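Local coordinates for muconate cycloisomerase (Azorhizobium caulinodans, PDB 3MY9), which belongs to the enolase superfamily, pairing an alpha+beta capping domain with a barrel domain that carries magnesium, at residues Ala149-Glu152 / Arg153-Met157; Leu178-Leu181 / Glu182-Gly186. All blocks are in the same frame, centred on the assembly; numbering follows the deposited sequence.

Interaction 1 of 2, residues Ala149-Glu152 / Arg153-Met157; sequences ADLE and RMRAM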
loop_
_atom_site.group_PDB
_atom_site.type_symbol
_atom_site.label_atom_id
_atom_site.label_comp_id
_atom_site.label_asym_id
_atom_site.label_seq_id
_atom_site.Cartn_x
_atom_site.Cartn_y
_atom_site.Cartn_z
ATOM N N ALA A 149 -50.601 -5.152 3.118
ATOM C CA ALA A 149 -51.026 -3.743 3.047
ATOM C C ALA A 149 -50.122 -2.968 2.087
ATOM O O ALA A 149 -50.599 -2.192 1.263
ATOM C CB ALA A 149 -50.987 -3.096 4.427
ATOM N N ASP A 150 -48.821 -3.203 2.191
ATOM C CA ASP A 150 -47.843 -2.530 1.346
ATOM C C ASP A 150 -47.935 -2.975 -0.116
ATOM O O ASP A 150 -47.772 -2.153 -1.024
ATOM C CB ASP A 150 -46.411 -2.744 1.880
ATOM C CG ASP A 150 -45.913 -1.587 2.730
ATOM O OD1 ASP A 150 -46.568 -0.523 2.743
ATOM O OD2 ASP A 150 -44.837 -1.725 3.368
ATOM N N LEU A 151 -48.173 -4.268 -0.334
ATOM C CA LEU A 151 -48.294 -4.823 -1.683
ATOM C C LEU A 151 -49.445 -4.177 -2.458
ATOM O O LEU A 151 -49.330 -3.934 -3.657
ATOM C CB LEU A 151 -48.505 -6.347 -1.619
ATOM C CG LEU A 151 -48.574 -7.133 -2.941
ATOM C CD1 LEU A 151 -47.373 -6.809 -3.819
ATOM C CD2 LEU A 151 -48.699 -8.682 -2.721
ATOM N N GLU A 152 -50.562 -3.919 -1.781
ATOM C CA GLU A 152 -51.701 -3.298 -2.447
ATOM C C GLU A 152 -51.378 -1.848 -2.778
ATOM O O GLU A 152 -51.710 -1.377 -3.864
ATOM C CB GLU A 152 -52.979 -3.430 -1.609
ATOM C CG GLU A 152 -53.517 -4.850 -1.595
ATOM C CD GLU A 152 -54.178 -5.262 -2.918
ATOM O OE1 GLU A 152 -54.968 -4.470 -3.494
ATOM O OE2 GLU A 152 -53.909 -6.394 -3.376
ATOM N N ARG A 153 -50.706 -1.151 -1.865
ATOM C CA ARG A 153 -50.212 0.207 -2.157
ATOM C C ARG A 153 -49.365 0.223 -3.431
ATOM O O ARG A 153 -49.624 1.006 -4.342
ATOM C CB ARG A 153 -49.410 0.780 -0.992
ATOM C CG ARG A 153 -50.253 1.027 0.223
ATOM C CD ARG A 153 -49.477 1.635 1.365
ATOM N NE ARG A 153 -50.204 1.492 2.622
ATOM C CZ ARG A 153 -49.830 1.993 3.799
ATOM N NH1 ARG A 153 -48.707 2.699 3.921
ATOM N NH2 ARG A 153 -50.604 1.788 4.869
ATOM N N MET A 154 -48.393 -0.676 -3.509
ATOM C CA MET A 154 -47.548 -0.804 -4.707
ATOM C C MET A 154 -48.400 -1.107 -5.937
ATOM O O MET A 154 -48.180 -0.551 -7.013
ATOM C CB MET A 154 -46.504 -1.922 -4.518
ATOM C CG MET A 154 -45.458 -1.589 -3.471
ATOM S SD MET A 154 -44.221 -2.877 -3.157
ATOM C CE MET A 154 -43.300 -2.652 -4.660
ATOM N N ARG A 155 -49.372 -1.993 -5.764
ATOM C CA ARG A 155 -50.273 -2.387 -6.859
ATOM C C ARG A 155 -50.993 -1.199 -7.491
ATOM O O ARG A 155 -51.227 -1.187 -8.695
ATOM C CB ARG A 155 -51.312 -3.416 -6.378
ATOM C CG ARG A 155 -51.342 -4.699 -7.203
ATOM C CD ARG A 155 -50.616 -5.892 -6.522
ATOM N NE ARG A 155 -51.501 -6.605 -5.590
ATOM C CZ ARG A 155 -51.455 -7.910 -5.286
ATOM N NH1 ARG A 155 -50.574 -8.746 -5.843
ATOM N NH2 ARG A 155 -52.336 -8.391 -4.414
ATOM N N ALA A 156 -51.354 -0.214 -6.672
ATOM C CA ALA A 156 -51.978 1.022 -7.158
ATOM C C ALA A 156 -50.946 2.045 -7.651
ATOM O O ALA A 156 -51.204 2.794 -8.591
ATOM C CB ALA A 156 -52.829 1.642 -6.063
ATOM N N MET A 157 -49.781 2.094 -7.013
ATOM C CA MET A 157 -48.821 3.185 -7.251
ATOM C C MET A 157 -47.963 3.022 -8.512
ATOM O O MET A 157 -47.588 4.006 -9.162
ATOM C CB MET A 157 -47.900 3.346 -6.045
ATOM C CG MET A 157 -48.596 3.916 -4.831
ATOM S SD MET A 157 -47.496 4.088 -3.409
ATOM C CE MET A 157 -48.523 5.348 -2.647
#
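Glu152 OE2 is gripped by two nitrogens of Arg155, one helical turn further on. NH2 makes the shorter bond, 2.7 Å from Arg155 NH2 to Glu152 OE2 and nearly straight at 165°, while the bond from Arg155 NE to the same OE2 is longer, 3.3 Å, and more bent. Both donors use the guanidinium side-on and in its plane, yet the carboxylate stands almost upright to that plane, at 79°, and OE2 alone takes both N-H groups: NH2 nearly along its C-O axis, NE from above the carboxylate plane. A bend at chi2 (-74°) brings the carboxylate round to the arginine, whose own chain is bent at chi2 and chi3.

The same guanidinium lies against Leu151. Leu151 CG sits over the centre of one face, and Leu151 CD2 comes within 3.6 Å of Arg155 NH1, so an apolar branch covers the flat cation while its edge stays available for acids. NH1 itself is salt-bridged to Glu187, so acids hold the group through NH1 as well as through NE and NH2.

Helix 147-157 follows strand 135-142 and leads to strand 164-168, a beta-alpha-beta unit of the barrel domain. Its i to i+4 bonds include Met154 N to Asp150 O, 3.0 Å. Met154 is buried and its thioether end touches Ile142 and Met184, a flexible group suited to filling space between helix and sheet. Asp150 OD1 lies 4.0 Å from Arg153 NH1, well out of the guanidinium plane, an attraction of charges alone; the aspartate's hydrogen bond is the one that OD2 accepts from the backbone N of Asp144.

Interaction 2 of 2, residues Leu178-Leu181 / Glu182-Gly186; sequences LRIL and ETMRG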
loop_
_atom_site.group_PDB
_atom_site.type_symbol
_atom_site.label_atom_id
_atom_site.label_comp_id
_atom_site.label_asym_id
_atom_site.label_seq_id
_atom_site.Cartn_x
_atom_site.Cartn_y
_atom_site.Cartn_z
ATOM N N LEU A 178 -36.748 -12.157 2.661
ATOM C CA LEU A 178 -36.418 -12.766 1.370
ATOM C C LEU A 178 -37.667 -13.149 0.571
ATOM O O LEU A 178 -37.707 -12.932 -0.640
ATOM C CB LEU A 178 -35.523 -14.005 1.539
ATOM C CG LEU A 178 -34.078 -13.800 1.983
ATOM C CD1 LEU A 178 -33.315 -15.164 1.979
ATOM C CD2 LEU A 178 -33.382 -12.804 1.097
ATOM N N ARG A 179 -38.657 -13.742 1.244
ATOM C CA ARG A 179 -39.936 -14.096 0.604
ATOM C C ARG A 179 -40.665 -12.836 0.104
ATOM O O ARG A 179 -41.296 -12.834 -0.951
ATOM C CB ARG A 179 -40.863 -14.855 1.586
ATOM C CG ARG A 179 -40.347 -16.237 1.997
ATOM C CD ARG A 179 -41.437 -17.106 2.697
ATOM N NE ARG A 179 -41.873 -16.551 3.986
ATOM C CZ ARG A 179 -41.255 -16.726 5.162
ATOM N NH1 ARG A 179 -40.139 -17.453 5.256
ATOM N NH2 ARG A 179 -41.751 -16.159 6.260
ATOM N N ILE A 180 -40.592 -11.771 0.888
ATOM C CA ILE A 180 -41.127 -10.471 0.463
ATOM C C ILE A 180 -40.442 -9.975 -0.806
ATOM O O ILE A 180 -41.107 -9.608 -1.756
ATOM C CB ILE A 180 -41.076 -9.424 1.601
ATOM C CG1 ILE A 180 -42.201 -9.717 2.615
ATOM C CG2 ILE A 180 -41.287 -7.990 1.059
ATOM C CD1 ILE A 180 -42.082 -8.976 3.925
ATOM N N LEU A 181 -39.123 -10.024 -0.851
ATOM C CA LEU A 181 -38.393 -9.554 -2.030
ATOM C C LEU A 181 -38.726 -10.417 -3.227
ATOM O O LEU A 181 -38.846 -9.906 -4.339
ATOM C CB LEU A 181 -36.888 -9.573 -1.801
ATOM C CG LEU A 181 -36.323 -8.498 -0.858
ATOM C CD1 LEU A 181 -34.940 -8.913 -0.397
ATOM C CD2 LEU A 181 -36.328 -7.071 -1.497
ATOM N N GLU A 182 -38.873 -11.720 -2.994
ATOM C CA GLU A 182 -39.249 -12.640 -4.056
ATOM C C GLU A 182 -40.616 -12.294 -4.622
ATOM O O GLU A 182 -40.785 -12.322 -5.830
ATOM C CB GLU A 182 -39.280 -14.104 -3.578
ATOM C CG GLU A 182 -39.127 -15.112 -4.732
ATOM C CD GLU A 182 -37.658 -15.262 -5.195
ATOM O OE1 GLU A 182 -36.830 -15.867 -4.445
ATOM O OE2 GLU A 182 -37.330 -14.769 -6.312
ATOM N N THR A 183 -41.585 -12.003 -3.752
ATOM C CA THR A 183 -42.933 -11.638 -4.210
ATOM C C THR A 183 -42.890 -10.337 -5.007
ATOM O O THR A 183 -43.528 -10.230 -6.040
ATOM C CB THR A 183 -43.926 -11.472 -3.036
ATOM O OG1 THR A 183 -43.928 -12.651 -2.222
ATOM C CG2 THR A 183 -45.332 -11.164 -3.538
ATOM N N MET A 184 -42.120 -9.364 -4.532
ATOM C CA MET A 184 -41.981 -8.076 -5.230
ATOM C C MET A 184 -41.335 -8.200 -6.607
ATOM O O MET A 184 -41.810 -7.595 -7.565
ATOM C CB MET A 184 -41.174 -7.072 -4.398
ATOM C CG MET A 184 -41.987 -6.268 -3.374
ATOM S SD MET A 184 -40.884 -5.277 -2.342
ATOM C CE MET A 184 -41.920 -4.671 -1.064
ATOM N N ARG A 185 -40.250 -8.961 -6.716
ATOM C CA ARG A 185 -39.608 -9.150 -8.025
ATOM C C ARG A 185 -40.490 -10.022 -8.940
ATOM O O ARG A 185 -40.528 -9.788 -10.141
ATOM C CB ARG A 185 -38.186 -9.737 -7.900
ATOM C CG ARG A 185 -37.104 -8.729 -7.432
ATOM C CD ARG A 185 -37.116 -7.429 -8.215
ATOM N NE ARG A 185 -35.905 -6.644 -7.995
ATOM C CZ ARG A 185 -35.734 -5.370 -8.356
ATOM N NH1 ARG A 185 -36.695 -4.682 -8.991
ATOM N NH2 ARG A 185 -34.573 -4.781 -8.098
ATOM N N GLY A 186 -41.227 -10.979 -8.374
ATOM C CA GLY A 186 -42.152 -11.822 -9.160
ATOM C C GLY A 186 -43.274 -11.060 -9.879
ATOM O O GLY A 186 -43.634 -11.381 -11.014
#
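Arg179 O and Thr183 share the one side-chain hydrogen bond between 178-181 and 182-186. Thr183 OG1 donates to Arg179 O over 2.9 Å, and Thr183 N donates to that same oxygen, the two donors arriving from opposite faces of the carbonyl plane. The first torsion of Thr183 (chi1 -54°) sets OG1 opposite the carbonyl carbon and beside the backbone N, from where it reaches back one turn. Threonine suits this partly exposed position because the helix itself supplies an acceptor for its hydroxyl.

The remaining polar contacts are backbone bonds of the alpha-helix. Glu182 N bonds to Leu178 O and Met184 N to Ile180 O, and Arg185 N meets Leu181 O at 2.9 Å with an N-H...O angle of 166°.

Apolar contact across the turn is slight. Ile180 and Met184 lie side by side and point the same way, Ile180 CG2 standing 4.0 Å from Met184 CE. The methionine chain runs extended beyond CG, which carries its methyl group far enough to meet the isoleucine branch and, with it, Phe147 of helix 147-157. Leu181, also buried, packs on Leu194 and Leu196 of strand 193-197 and on Val214, a place for a compact branched side chain between helix and sheet. The aliphatic part of Arg185 passes its own helix, with CG 3.7 Å from Leu181 O, before its guanidinium donates to the backbone oxygens of Gly189, Ile192 and Phe217.

Such a division, with hydrocarbon facing sheet and neighbouring helices, Arg179 and Glu182 on the exposed side and Arg185 bridging to the loops at the helix end, is typical of an amphipathic helix in a beta-alpha barrel, here the crossover from strand 164-168 to strand 193-197.

Interactions 1 and 2 lie on successive helices of the barrel domain, 147-157 and 174-188, whose crossovers share strand 164-168. Their centres are 14 Å apart, and the helices meet directly: Met154 SD approaches Met184 CE at 3.6 Å, while Leu151 and Thr183 pack more loosely beside them. Each contact is partly buried, with apolar residues inward and most charged ones outward, though Asp150 is buried. Their polar chemistry differs. Interaction 1 has a salt bridge between side chains one turn apart, whereas in interaction 2 a hydroxyl bonds to a backbone oxygen one turn earlier in its helix and Arg185 reaches backbone carbonyls beyond the segments.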